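Local coordinates for transglutaminase-like enzymes, putative cysteine protease (Cytophaga hutchinsonii, PDB 3ISR), which is a putative cysteine protease of the transglutaminase-like superfamily, probably acting on amide bonds through a cysteine nucleophile, at residues I31-A36 with Y201-A206; T66-R71 with M82-T87; V104-L109 with P115-S120; E140-K145 with A220-N225. All coordinates share one frame; numbering follows the deposited sequence.

Contact 1: residues I31-A36 with Y201-A206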
loop_
_atom_site.group_PDB
_atom_site.type_symbol
_atom_site.label_atom_id
_atom_site.label_comp_id
_atom_site.label_asym_id
_atom_site.label_seq_id
_atom_site.Cartn_x
_atom_site.Cartn_y
_atom_site.Cartn_z
ATOM N N ILE B 31 21.207 10.809 -16.163
ATOM C CA ILE B 31 20.463 11.834 -16.866
ATOM C C ILE B 31 20.157 12.871 -15.819
ATOM O O ILE B 31 19.442 12.589 -14.842
ATOM C CB ILE B 31 19.136 11.332 -17.455
ATOM C CG1 ILE B 31 19.380 10.130 -18.372
ATOM C CG2 ILE B 31 18.439 12.479 -18.233
ATOM C CD1 ILE B 31 18.076 9.522 -18.930
ATOM N N PHE B 32 20.706 14.063 -16.026
ATOM C CA PHE B 32 20.565 15.136 -15.071
ATOM C C PHE B 32 19.569 16.185 -15.540
ATOM O O PHE B 32 19.364 16.371 -16.737
ATOM C CB PHE B 32 21.916 15.826 -14.853
ATOM C CG PHE B 32 22.928 14.981 -14.147
ATOM C CD1 PHE B 32 22.741 14.612 -12.824
ATOM C CD2 PHE B 32 24.094 14.590 -14.798
ATOM C CE1 PHE B 32 23.691 13.848 -12.159
ATOM C CE2 PHE B 32 25.051 13.830 -14.142
ATOM C CZ PHE B 32 24.845 13.455 -12.820
ATOM N N ASN B 33 18.975 16.893 -14.584
ATOM C CA ASN B 33 18.132 18.026 -14.918
ATOM C C ASN B 33 18.467 19.204 -14.031
ATOM O O ASN B 33 17.835 19.383 -12.975
ATOM C CB ASN B 33 16.659 17.658 -14.777
ATOM C CG ASN B 33 15.748 18.723 -15.320
ATOM O OD1 ASN B 33 16.107 19.479 -16.250
ATOM N ND2 ASN B 33 14.562 18.801 -14.750
ATOM N N VAL B 34 19.478 19.982 -14.450
ATOM C CA VAL B 34 19.984 21.108 -13.657
ATOM C C VAL B 34 19.959 22.468 -14.369
ATOM O O VAL B 34 19.990 23.507 -13.704
ATOM C CB VAL B 34 21.424 20.835 -13.063
ATOM C CG1 VAL B 34 21.437 19.545 -12.236
ATOM C CG2 VAL B 34 22.477 20.781 -14.163
ATOM N N HIS B 35 19.920 22.461 -15.705
ATOM C CA HIS B 35 19.849 23.682 -16.513
ATOM C C HIS B 35 18.563 24.479 -16.307
ATOM O O HIS B 35 17.468 23.897 -16.202
ATOM C CB HIS B 35 19.909 23.315 -17.986
ATOM C CG HIS B 35 21.275 22.947 -18.456
ATOM N ND1 HIS B 35 21.861 21.738 -18.148
ATOM C CD2 HIS B 35 22.177 23.631 -19.198
ATOM C CE1 HIS B 35 23.070 21.696 -18.682
ATOM N NE2 HIS B 35 23.285 22.832 -19.324
ATOM N N ALA B 36 18.680 25.805 -16.310
ATOM C CA ALA B 36 17.494 26.654 -16.313
ATOM C C ALA B 36 16.784 26.487 -17.645
ATOM O O ALA B 36 17.429 26.254 -18.669
ATOM C CB ALA B 36 17.863 28.121 -16.082
ATOM N N TYR B 201 3.879 19.524 -11.950
ATOM C CA TYR B 201 5.026 19.617 -11.068
ATOM C C TYR B 201 6.006 20.679 -11.589
ATOM O O TYR B 201 6.243 20.770 -12.795
ATOM C CB TYR B 201 5.666 18.237 -11.085
ATOM C CG TYR B 201 6.787 17.972 -10.117
ATOM C CD1 TYR B 201 6.520 17.748 -8.770
ATOM C CD2 TYR B 201 8.102 17.843 -10.573
ATOM C CE1 TYR B 201 7.545 17.436 -7.877
ATOM C CE2 TYR B 201 9.143 17.545 -9.687
ATOM C CZ TYR B 201 8.839 17.348 -8.338
ATOM O OH TYR B 201 9.822 17.038 -7.435
ATOM N N PHE B 202 6.574 21.463 -10.670
ATOM C CA PHE B 202 7.499 22.555 -11.009
ATOM C C PHE B 202 8.777 22.367 -10.181
ATOM O O PHE B 202 8.708 22.209 -8.968
ATOM C CB PHE B 202 6.812 23.896 -10.677
ATOM C CG PHE B 202 7.693 25.141 -10.877
ATOM C CD1 PHE B 202 7.442 26.021 -11.918
ATOM C CD2 PHE B 202 8.730 25.430 -10.003
ATOM C CE1 PHE B 202 8.235 27.182 -12.101
ATOM C CE2 PHE B 202 9.530 26.587 -10.171
ATOM C CZ PHE B 202 9.264 27.457 -11.229
ATOM N N THR B 203 9.932 22.366 -10.837
ATOM C CA THR B 203 11.215 22.377 -10.111
ATOM C C THR B 203 11.978 23.643 -10.441
ATOM O O THR B 203 11.875 24.149 -11.552
ATOM C CB THR B 203 12.090 21.167 -10.427
ATOM O OG1 THR B 203 12.356 21.106 -11.843
ATOM C CG2 THR B 203 11.364 19.887 -10.010
ATOM N N GLY B 204 12.770 24.134 -9.494
ATOM C CA GLY B 204 13.541 25.321 -9.764
ATOM C C GLY B 204 14.629 25.617 -8.768
ATOM O O GLY B 204 14.768 24.938 -7.734
ATOM N N TYR B 205 15.425 26.624 -9.111
ATOM C CA TYR B 205 16.290 27.302 -8.131
ATOM C C TYR B 205 15.427 28.295 -7.347
ATOM O O TYR B 205 14.495 28.864 -7.902
ATOM C CB TYR B 205 17.406 28.028 -8.869
ATOM C CG TYR B 205 18.365 27.091 -9.561
ATOM C CD1 TYR B 205 19.510 26.643 -8.916
ATOM C CD2 TYR B 205 18.125 26.647 -10.848
ATOM C CE1 TYR B 205 20.394 25.762 -9.541
ATOM C CE2 TYR B 205 19.014 25.770 -11.496
ATOM C CZ TYR B 205 20.143 25.331 -10.828
ATOM O OH TYR B 205 21.023 24.469 -11.451
ATOM N N ALA B 206 15.713 28.508 -6.069
ATOM C CA ALA B 206 14.836 29.335 -5.243
ATOM C C ALA B 206 15.612 30.348 -4.405
ATOM O O ALA B 206 16.315 29.969 -3.468
ATOM C CB ALA B 206 13.982 28.455 -4.331
#

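Contact 2: residues T66-R71 with M82-T87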
loop_
_atom_site.group_PDB
_atom_site.type_symbol
_atom_site.label_atom_id
_atom_site.label_comp_id
_atom_site.label_asym_id
_atom_site.label_seq_id
_atom_site.Cartn_x
_atom_site.Cartn_y
_atom_site.Cartn_z
ATOM N N THR B 66 9.677 20.745 -21.916
ATOM C CA THR B 66 9.589 21.526 -20.679
ATOM C C THR B 66 10.704 21.182 -19.671
ATOM O O THR B 66 10.539 21.349 -18.460
ATOM C CB THR B 66 8.205 21.395 -20.009
ATOM O OG1 THR B 66 7.968 20.016 -19.687
ATOM C CG2 THR B 66 7.077 21.922 -20.939
ATOM N N SER B 67 11.819 20.670 -20.184
ATOM C CA SER B 67 13.023 20.436 -19.368
ATOM C C SER B 67 14.193 20.229 -20.295
ATOM O O SER B 67 14.015 19.767 -21.429
ATOM C CB SER B 67 12.871 19.194 -18.496
ATOM O OG SER B 67 12.365 18.129 -19.262
ATOM N N ARG B 68 15.381 20.562 -19.801
ATOM C CA ARG B 68 16.617 20.376 -20.531
ATOM C C ARG B 68 17.384 19.317 -19.791
ATOM O O ARG B 68 17.867 19.558 -18.680
ATOM C CB ARG B 68 17.439 21.671 -20.543
ATOM C CG ARG B 68 16.745 22.804 -21.275
ATOM C CD ARG B 68 17.474 24.125 -21.076
ATOM N NE ARG B 68 18.808 24.096 -21.666
ATOM C CZ ARG B 68 19.787 24.964 -21.393
ATOM N NH1 ARG B 68 19.605 25.956 -20.528
ATOM N NH2 ARG B 68 20.962 24.843 -22.006
ATOM N N PHE B 69 17.494 18.145 -20.398
ATOM C CA PHE B 69 18.224 17.046 -19.782
ATOM C C PHE B 69 19.647 16.988 -20.316
ATOM O O PHE B 69 19.889 17.371 -21.452
ATOM C CB PHE B 69 17.509 15.729 -20.077
ATOM C CG PHE B 69 16.138 15.625 -19.453
ATOM C CD1 PHE B 69 15.998 15.499 -18.068
ATOM C CD2 PHE B 69 14.996 15.630 -20.250
ATOM C CE1 PHE B 69 14.731 15.388 -17.464
ATOM C CE2 PHE B 69 13.713 15.511 -19.680
ATOM C CZ PHE B 69 13.576 15.388 -18.267
ATOM N N VAL B 70 20.587 16.524 -19.494
ATOM C CA VAL B 70 21.937 16.241 -19.983
ATOM C C VAL B 70 22.332 14.853 -19.533
ATOM O O VAL B 70 22.049 14.458 -18.400
ATOM C CB VAL B 70 23.015 17.282 -19.516
ATOM C CG1 VAL B 70 22.771 18.655 -20.154
ATOM C CG2 VAL B 70 23.046 17.389 -18.012
ATOM N N ARG B 71 22.984 14.108 -20.411
ATOM C CA ARG B 71 23.360 12.754 -20.053
ATOM C C ARG B 71 24.811 12.436 -20.354
ATOM O O ARG B 71 25.393 12.954 -21.314
ATOM C CB ARG B 71 22.434 11.724 -20.704
ATOM C CG ARG B 71 22.324 11.853 -22.192
ATOM C CD ARG B 71 21.473 10.720 -22.794
ATOM N NE ARG B 71 21.144 11.051 -24.172
ATOM C CZ ARG B 71 20.261 10.395 -24.917
ATOM N NH1 ARG B 71 20.039 10.789 -26.161
ATOM N NH2 ARG B 71 19.608 9.346 -24.420
HETATM N N MSE B 82 30.118 17.728 -11.320
HETATM C CA MSE B 82 29.498 18.521 -12.361
HETATM C C MSE B 82 29.095 19.839 -11.750
HETATM O O MSE B 82 28.468 19.863 -10.691
HETATM C CB MSE B 82 28.258 17.810 -12.904
HETATM C CG MSE B 82 27.619 18.566 -14.051
HETATM SE SE MSE B 82 26.054 17.624 -14.717
HETATM C CE MSE B 82 24.918 17.816 -13.115
ATOM N N SER B 83 29.450 20.932 -12.411
ATOM C CA SER B 83 29.155 22.269 -11.910
ATOM C C SER B 83 28.371 23.050 -12.956
ATOM O O SER B 83 28.773 23.080 -14.116
ATOM C CB SER B 83 30.470 22.992 -11.598
ATOM O OG SER B 83 30.232 24.348 -11.275
ATOM N N TYR B 84 27.256 23.663 -12.546
ATOM C CA TYR B 84 26.414 24.476 -13.433
ATOM C C TYR B 84 26.255 25.868 -12.852
ATOM O O TYR B 84 25.917 26.019 -11.667
ATOM C CB TYR B 84 25.022 23.827 -13.642
ATOM C CG TYR B 84 24.074 24.671 -14.479
ATOM C CD1 TYR B 84 24.244 24.785 -15.855
ATOM C CD2 TYR B 84 23.019 25.371 -13.888
ATOM C CE1 TYR B 84 23.380 25.571 -16.637
ATOM C CE2 TYR B 84 22.161 26.160 -14.655
ATOM C CZ TYR B 84 22.347 26.248 -16.025
ATOM O OH TYR B 84 21.495 27.002 -16.801
ATOM N N THR B 85 26.485 26.886 -13.686
ATOM C CA THR B 85 26.342 28.278 -13.276
ATOM C C THR B 85 25.631 29.073 -14.372
ATOM O O THR B 85 25.896 28.867 -15.558
ATOM C CB THR B 85 27.747 28.896 -12.989
ATOM O OG1 THR B 85 28.420 28.091 -12.012
ATOM C CG2 THR B 85 27.636 30.315 -12.468
ATOM N N ALA B 86 24.730 29.976 -13.985
ATOM C CA ALA B 86 24.003 30.779 -14.970
ATOM C C ALA B 86 23.520 32.107 -14.431
ATOM O O ALA B 86 23.343 32.286 -13.229
ATOM C CB ALA B 86 22.805 29.987 -15.587
ATOM N N THR B 87 23.307 33.036 -15.356
ATOM C CA THR B 87 22.687 34.310 -15.072
ATOM C C THR B 87 21.400 34.305 -15.862
ATOM O O THR B 87 21.417 34.019 -17.059
ATOM C CB THR B 87 23.591 35.463 -15.544
ATOM O OG1 THR B 87 24.886 35.281 -14.969
ATOM C CG2 THR B 87 23.028 36.792 -15.121
#

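Contact 3: residues V104-L109 with P115-S120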
loop_
_atom_site.group_PDB
_atom_site.type_symbol
_atom_site.label_atom_id
_atom_site.label_comp_id
_atom_site.label_asym_id
_atom_site.label_seq_id
_atom_site.Cartn_x
_atom_site.Cartn_y
_atom_site.Cartn_z
ATOM N N VAL B 104 -13.272 24.108 -13.711
ATOM C CA VAL B 104 -12.440 24.208 -14.930
ATOM C C VAL B 104 -13.206 23.616 -16.140
ATOM O O VAL B 104 -13.676 22.463 -16.069
ATOM C CB VAL B 104 -11.026 23.535 -14.744
ATOM C CG1 VAL B 104 -10.271 23.405 -16.086
ATOM C CG2 VAL B 104 -10.174 24.334 -13.752
ATOM N N PRO B 105 -13.340 24.391 -17.245
ATOM C CA PRO B 105 -14.154 23.941 -18.400
ATOM C C PRO B 105 -13.417 22.903 -19.274
ATOM O O PRO B 105 -12.825 23.255 -20.303
ATOM C CB PRO B 105 -14.364 25.239 -19.179
ATOM C CG PRO B 105 -13.076 25.995 -18.937
ATOM C CD PRO B 105 -12.708 25.703 -17.506
ATOM N N VAL B 106 -13.460 21.636 -18.854
ATOM C CA VAL B 106 -12.667 20.573 -19.482
ATOM C C VAL B 106 -12.870 20.494 -20.993
ATOM O O VAL B 106 -11.909 20.352 -21.744
ATOM C CB VAL B 106 -12.896 19.189 -18.814
ATOM C CG1 VAL B 106 -12.120 18.101 -19.541
ATOM C CG2 VAL B 106 -12.456 19.223 -17.370
ATOM N N VAL B 107 -14.121 20.624 -21.438
ATOM C CA VAL B 107 -14.425 20.514 -22.847
ATOM C C VAL B 107 -13.668 21.551 -23.696
ATOM O O VAL B 107 -13.468 21.333 -24.891
ATOM C CB VAL B 107 -15.958 20.532 -23.110
ATOM C CG1 VAL B 107 -16.557 21.961 -23.048
ATOM C CG2 VAL B 107 -16.294 19.842 -24.441
ATOM N N ASP B 108 -13.223 22.645 -23.068
ATOM C CA ASP B 108 -12.615 23.779 -23.787
ATOM C C ASP B 108 -11.100 23.935 -23.605
ATOM O O ASP B 108 -10.491 24.796 -24.252
ATOM C CB ASP B 108 -13.305 25.090 -23.388
ATOM C CG ASP B 108 -14.762 25.157 -23.856
ATOM O OD1 ASP B 108 -15.063 24.699 -24.982
ATOM O OD2 ASP B 108 -15.610 25.668 -23.088
ATOM N N LEU B 109 -10.496 23.121 -22.733
ATOM C CA LEU B 109 -9.049 23.186 -22.495
ATOM C C LEU B 109 -8.246 22.839 -23.746
ATOM O O LEU B 109 -8.627 21.929 -24.503
ATOM C CB LEU B 109 -8.641 22.240 -21.360
ATOM C CG LEU B 109 -9.173 22.564 -19.960
ATOM C CD1 LEU B 109 -8.835 21.471 -18.972
ATOM C CD2 LEU B 109 -8.639 23.940 -19.471
ATOM N N PRO B 115 -3.565 16.323 -20.341
ATOM C CA PRO B 115 -2.817 15.280 -19.617
ATOM C C PRO B 115 -2.654 15.562 -18.124
ATOM O O PRO B 115 -2.549 14.625 -17.331
ATOM C CB PRO B 115 -1.447 15.283 -20.325
ATOM C CG PRO B 115 -1.756 15.746 -21.697
ATOM C CD PRO B 115 -2.833 16.775 -21.542
ATOM N N PHE B 116 -2.698 16.838 -17.731
ATOM C CA PHE B 116 -2.454 17.210 -16.348
ATOM C C PHE B 116 -3.689 17.072 -15.464
ATOM O O PHE B 116 -3.678 17.436 -14.297
ATOM C CB PHE B 116 -1.811 18.604 -16.291
ATOM C CG PHE B 116 -0.500 18.654 -17.019
ATOM C CD1 PHE B 116 0.637 18.095 -16.446
ATOM C CD2 PHE B 116 -0.417 19.195 -18.314
ATOM C CE1 PHE B 116 1.875 18.104 -17.121
ATOM C CE2 PHE B 116 0.820 19.205 -19.015
ATOM C CZ PHE B 116 1.968 18.653 -18.403
ATOM N N LEU B 117 -4.757 16.511 -16.030
ATOM C CA LEU B 117 -5.917 16.108 -15.249
ATOM C C LEU B 117 -5.792 14.659 -14.747
ATOM O O LEU B 117 -6.587 14.212 -13.912
ATOM C CB LEU B 117 -7.187 16.229 -16.120
ATOM C CG LEU B 117 -7.693 17.653 -16.420
ATOM C CD1 LEU B 117 -8.655 17.665 -17.627
ATOM C CD2 LEU B 117 -8.366 18.252 -15.180
ATOM N N PHE B 118 -4.837 13.906 -15.287
ATOM C CA PHE B 118 -4.778 12.456 -15.061
ATOM C C PHE B 118 -3.782 12.037 -13.996
ATOM O O PHE B 118 -2.811 12.756 -13.738
ATOM C CB PHE B 118 -4.542 11.720 -16.383
ATOM C CG PHE B 118 -5.707 11.864 -17.316
ATOM C CD1 PHE B 118 -6.851 11.107 -17.128
ATOM C CD2 PHE B 118 -5.692 12.829 -18.310
ATOM C CE1 PHE B 118 -7.978 11.267 -17.981
ATOM C CE2 PHE B 118 -6.786 13.006 -19.161
ATOM C CZ PHE B 118 -7.927 12.233 -19.000
ATOM N N PRO B 119 -4.048 10.900 -13.332
ATOM C CA PRO B 119 -3.108 10.434 -12.300
ATOM C C PRO B 119 -1.749 10.139 -12.919
ATOM O O PRO B 119 -1.670 9.775 -14.116
ATOM C CB PRO B 119 -3.731 9.128 -11.798
ATOM C CG PRO B 119 -5.126 9.041 -12.402
ATOM C CD PRO B 119 -5.197 9.990 -13.544
ATOM N N SER B 120 -0.695 10.261 -12.119
ATOM C CA SER B 120 0.647 9.921 -12.553
ATOM C C SER B 120 1.322 9.062 -11.470
ATOM O O SER B 120 0.701 8.783 -10.450
ATOM C CB SER B 120 1.433 11.208 -12.803
ATOM O OG SER B 120 1.468 12.001 -11.639
#

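Contact 4: residues E140-K145 with A220-N225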
loop_
_atom_site.group_PDB
_atom_site.type_symbol
_atom_site.label_atom_id
_atom_site.label_comp_id
_atom_site.label_asym_id
_atom_site.label_seq_id
_atom_site.Cartn_x
_atom_site.Cartn_y
_atom_site.Cartn_z
ATOM N N GLU B 140 -16.120 27.381 -3.396
ATOM C CA GLU B 140 -16.913 27.770 -4.571
ATOM C C GLU B 140 -16.159 28.307 -5.793
ATOM O O GLU B 140 -16.729 28.356 -6.889
ATOM C CB GLU B 140 -18.019 28.755 -4.161
ATOM N N ASN B 141 -14.923 28.756 -5.619
ATOM C CA ASN B 141 -14.124 29.150 -6.777
ATOM C C ASN B 141 -12.774 28.438 -6.850
ATOM O O ASN B 141 -12.127 28.199 -5.828
ATOM C CB ASN B 141 -13.990 30.678 -6.914
ATOM C CG ASN B 141 -12.869 31.272 -6.064
ATOM O OD1 ASN B 141 -13.125 31.828 -5.000
ATOM N ND2 ASN B 141 -11.635 31.192 -6.547
ATOM N N VAL B 142 -12.376 28.110 -8.076
ATOM C CA VAL B 142 -11.207 27.295 -8.343
ATOM C C VAL B 142 -9.941 27.792 -7.644
ATOM O O VAL B 142 -9.237 27.004 -7.014
ATOM C CB VAL B 142 -10.971 27.121 -9.866
ATOM C CG1 VAL B 142 -9.756 26.262 -10.125
ATOM C CG2 VAL B 142 -12.213 26.505 -10.535
ATOM N N TYR B 143 -9.647 29.087 -7.750
ATOM C CA TYR B 143 -8.441 29.607 -7.122
ATOM C C TYR B 143 -8.493 29.356 -5.622
ATOM O O TYR B 143 -7.535 28.844 -5.036
ATOM C CB TYR B 143 -8.237 31.100 -7.394
ATOM C CG TYR B 143 -7.046 31.639 -6.621
ATOM C CD1 TYR B 143 -5.739 31.456 -7.093
ATOM C CD2 TYR B 143 -7.221 32.280 -5.395
ATOM C CE1 TYR B 143 -4.646 31.914 -6.368
ATOM C CE2 TYR B 143 -6.136 32.743 -4.667
ATOM C CZ TYR B 143 -4.858 32.561 -5.158
ATOM O OH TYR B 143 -3.797 33.033 -4.431
ATOM N N SER B 144 -9.614 29.712 -5.002
ATOM C CA SER B 144 -9.766 29.503 -3.561
ATOM C C SER B 144 -9.660 28.028 -3.184
ATOM O O SER B 144 -9.111 27.677 -2.130
ATOM C CB SER B 144 -11.074 30.105 -3.064
ATOM O OG SER B 144 -10.998 31.515 -3.152
ATOM N N LYS B 145 -10.158 27.162 -4.053
ATOM C CA LYS B 145 -10.015 25.749 -3.820
ATOM C C LYS B 145 -8.542 25.310 -3.778
ATOM O O LYS B 145 -8.136 24.595 -2.866
ATOM C CB LYS B 145 -10.766 24.977 -4.890
ATOM C CG LYS B 145 -11.108 23.595 -4.460
ATOM C CD LYS B 145 -12.593 23.389 -4.584
ATOM C CE LYS B 145 -12.978 23.021 -5.970
ATOM N NZ LYS B 145 -14.452 23.137 -6.067
ATOM N N ALA B 220 -1.244 25.117 -10.893
ATOM C CA ALA B 220 -2.584 24.685 -11.269
ATOM C C ALA B 220 -3.055 25.552 -12.416
ATOM O O ALA B 220 -2.762 26.751 -12.451
ATOM C CB ALA B 220 -3.547 24.814 -10.089
ATOM N N TYR B 221 -3.832 24.971 -13.325
ATOM C CA TYR B 221 -4.293 25.735 -14.474
ATOM C C TYR B 221 -5.643 26.317 -14.149
ATOM O O TYR B 221 -6.639 25.587 -14.065
ATOM C CB TYR B 221 -4.369 24.846 -15.707
ATOM C CG TYR B 221 -4.573 25.585 -17.002
ATOM C CD1 TYR B 221 -3.492 26.201 -17.654
ATOM C CD2 TYR B 221 -5.828 25.643 -17.599
ATOM C CE1 TYR B 221 -3.662 26.873 -18.875
ATOM C CE2 TYR B 221 -6.005 26.308 -18.834
ATOM C CZ TYR B 221 -4.916 26.906 -19.455
ATOM O OH TYR B 221 -5.082 27.557 -20.664
ATOM N N ILE B 222 -5.666 27.632 -13.949
ATOM C CA ILE B 222 -6.841 28.326 -13.446
ATOM C C ILE B 222 -7.102 29.535 -14.324
ATOM O O ILE B 222 -6.241 30.420 -14.450
ATOM C CB ILE B 222 -6.645 28.848 -11.990
ATOM C CG1 ILE B 222 -6.214 27.716 -11.043
ATOM C CG2 ILE B 222 -7.935 29.520 -11.500
ATOM C CD1 ILE B 222 -5.713 28.205 -9.687
ATOM N N GLY B 223 -8.282 29.564 -14.930
ATOM C CA GLY B 223 -8.678 30.692 -15.777
ATOM C C GLY B 223 -7.721 30.921 -16.926
ATOM O O GLY B 223 -7.479 32.062 -17.317
ATOM N N GLY B 224 -7.168 29.843 -17.470
ATOM C CA GLY B 224 -6.320 29.960 -18.654
ATOM C C GLY B 224 -4.839 30.213 -18.381
ATOM O O GLY B 224 -4.053 30.379 -19.310
ATOM N N ASN B 225 -4.461 30.206 -17.107
ATOM C CA ASN B 225 -3.084 30.457 -16.717
ATOM C C ASN B 225 -2.595 29.420 -15.742
ATOM O O ASN B 225 -3.347 29.012 -14.869
ATOM C CB ASN B 225 -2.971 31.825 -16.044
ATOM C CG ASN B 225 -3.359 32.957 -16.975
ATOM O OD1 ASN B 225 -4.326 33.671 -16.726
ATOM N ND2 ASN B 225 -2.616 33.115 -18.061
#

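Contact 1: residues I31-A36 with Y201-A206
Tyr205 reaches out from strand 199-206 and gives its phenol proton to the backbone carbonyl of Val34, with OH 2.7 Å from Val34 O. The two backbones do not pair here, since the nearest CA atoms, those of Asn33 and Thr203, are 9.5 Å apart; a long side chain has to span the gap. Tyrosine suits the task because its rigid ring carries a hydroxyl far from the backbone. With CG anti to the carbonyl carbon (chi1 -67°), the ring projects toward the loop that follows strand 28-32. Val34 O sits beside the rim of the ring, 3.3 Å from Tyr205 CE2. The hydroxyl comes in at 140° to the C=O bond, 21° out of the carbonyl plane. The nearest atom of the Val34 side chain is CB, 4.0 Å from Tyr205 OH, so little beyond the carbonyl is engaged. Beyond the two segments, the hydroxyl also bonds to Ser18 OG, the ring meets Phe214 at a steep angle, and the side chain touches Tyr84 and Ile243. One buried phenol thus satisfies a buried carbonyl and ties the N-terminal region to the sheet of the transglutaminase-like region through a directional bond, with little apolar surface shared.

Contact 2: residues T66-R71 with M82-T87
This is a thin, buried sheet-to-sheet contact in the N-terminal region, in which side chains of 66-71 and 82-87 meet across the interior between two antiparallel sheets. The backbones stay well apart, the closest CA atoms, Val70 and Met82, being 11.0 Å from each other. At the apolar end, Val70 CG2 lies 4.5 Å from SE of Met82, which is selenomethionine in this crystal. The Met82 chain runs out fully extended through its first two torsions (chi1 -177°, chi2 180°) and bends only at the last. This extended shape carries SE across the gap to Val70; a flexible, unbranched chain suits the long reach, and a beta-branched valine suits a strand. Phe32 and Leu49 pack on the same Met82 side chain.

Two antiparallel sheets facing each other in this way are consistent with a beta-sandwich, and the alternation of residues follows from it: Arg68 and Val70 point toward strand 78-96, as Met82 and Tyr84 point back, while Ser83 and Thr85 turn to the outer side.

Farther along, the interior becomes polar. Arg68 NH1 stands 4.3 Å from Tyr84 OH, approaching obliquely, but the two groups are joined chiefly through shared partners. Glu47 forms a salt bridge with Arg68 NH2 and a hydrogen bond with Tyr84 OH. Ala36 receives Arg68 NH1 at its O and bonds Tyr84 OH through its N. A second carboxylate, Glu59, pairs with Arg68 NE, so all three guanidinium nitrogens are held and the buried positive charge is probably well compensated.

Contact 3: residues V104-L109 with P115-S120
Leu117 faces Val106 and Leu109 across a small apolar patch between two short 3-10 turns of the long loop joining strand 78-96 to helix 129-136. Its CB starts the side chain toward 104-109 but remains too distant to pack on it. CG, anti to the carbonyl carbon (chi1 -73°), carries the chain onward, still without close packing on that segment. The branch at CD1 makes the contact: it sits 4.0 Å from Val106 CG1, 4.1 Å from Val106 CG2 and 4.0 Å from Leu109 CD1. CD2 stands farther back, and Pro198 also packs on the Leu117 side chain. Both pairs meet tip to tip; leucine's reach suits this place, since it brings one methyl, CD1, to both partners, while compact Val106 offers both methyls to a single carbon. The turns present these residues: Asp108 N bonds to Pro105 O at 2.9 Å, and Phe118 N to Pro115 O at 3.2 Å. Nearby, the carbonyl of Leu109 accepts a hydrogen bond from Arg71 of the second subunit. Because methyl groups alone meet between the segments, the fit depends on shape and on exclusion of water; directional bonding is confined to the turns and to outside partners.

Contact 4: residues E140-K145 with A220-N225
Ile222 packs against the first turn of helix 142-156, on Val142 and Tyr143. Its CG1 lies 3.9 Å from Val142 CG1, and its CG2 4.0 Å from the same methyl; the two side chains lie alongside, pointing opposite ways. The end methyl, Ile222 CD1, goes to the neighbouring residue, 4.0 Å from Tyr143 CA and 4.2 Å from Tyr143 CD1, meeting the ring obliquely. This division of labour follows from the branching at CB: with chi1 at -54°, CG2 is placed opposite the backbone N and CG1 opposite the carbonyl carbon, so that both arms can serve the helix.

The contact joins the helix to the end of strand 215-222 in the antiparallel sheet of the transglutaminase-like region, consistent with the helix-on-sheet packing of the papain-like clan to which the family is assigned. Ile222 is also the first residue of a type I' beta turn leading into strand 225-229. Ile222 N bonds to Asn225 O at 2.9 Å and Asn225 N to Ile222 O at 3.2 Å, closing the hairpin. Gly223 and Gly224 suit its corner: both have positive phi, and at Gly224 a CB would also press on the carbonyl O of Gly223.

On the helix side, Asn141 takes the N-cap position, and its backbone O accepts Lys145 N at 2.8 Å to close the first turn. The backbone of Val142 is bonded to Leu101. Gln97 touches both Tyr143 and Ile222, and Val146, one turn along the helix, continues the apolar packing onto Ile222 and Ala220. Ile227 and Phe229 of the adjacent strand also pack on the isoleucine.

How the contacts relate
The contacts form two pairs. Contacts 1 and 2 have centres about 8 Å apart and share a sheet in which strands 28-32 and 69-74 are neighbours, with Phe32 N 2.8 Å from Val70 O in a probable hydrogen bond. Contacts 3 and 4, centres about 13 Å apart, meet where Leu109 CD2 packs 3.6 Å from Tyr221 CE2. The pairs' centres are well separated (about 32 Å for contacts 2 and 4), although nearest atoms of contact 3 come within about 6 Å of contacts 1 and 2. Contact 1 bridges the two regions: its strand 199-206 neighbours strand 215-222 of contact 4. That sheet belongs to the transglutaminase-like region, which probably carries the active site.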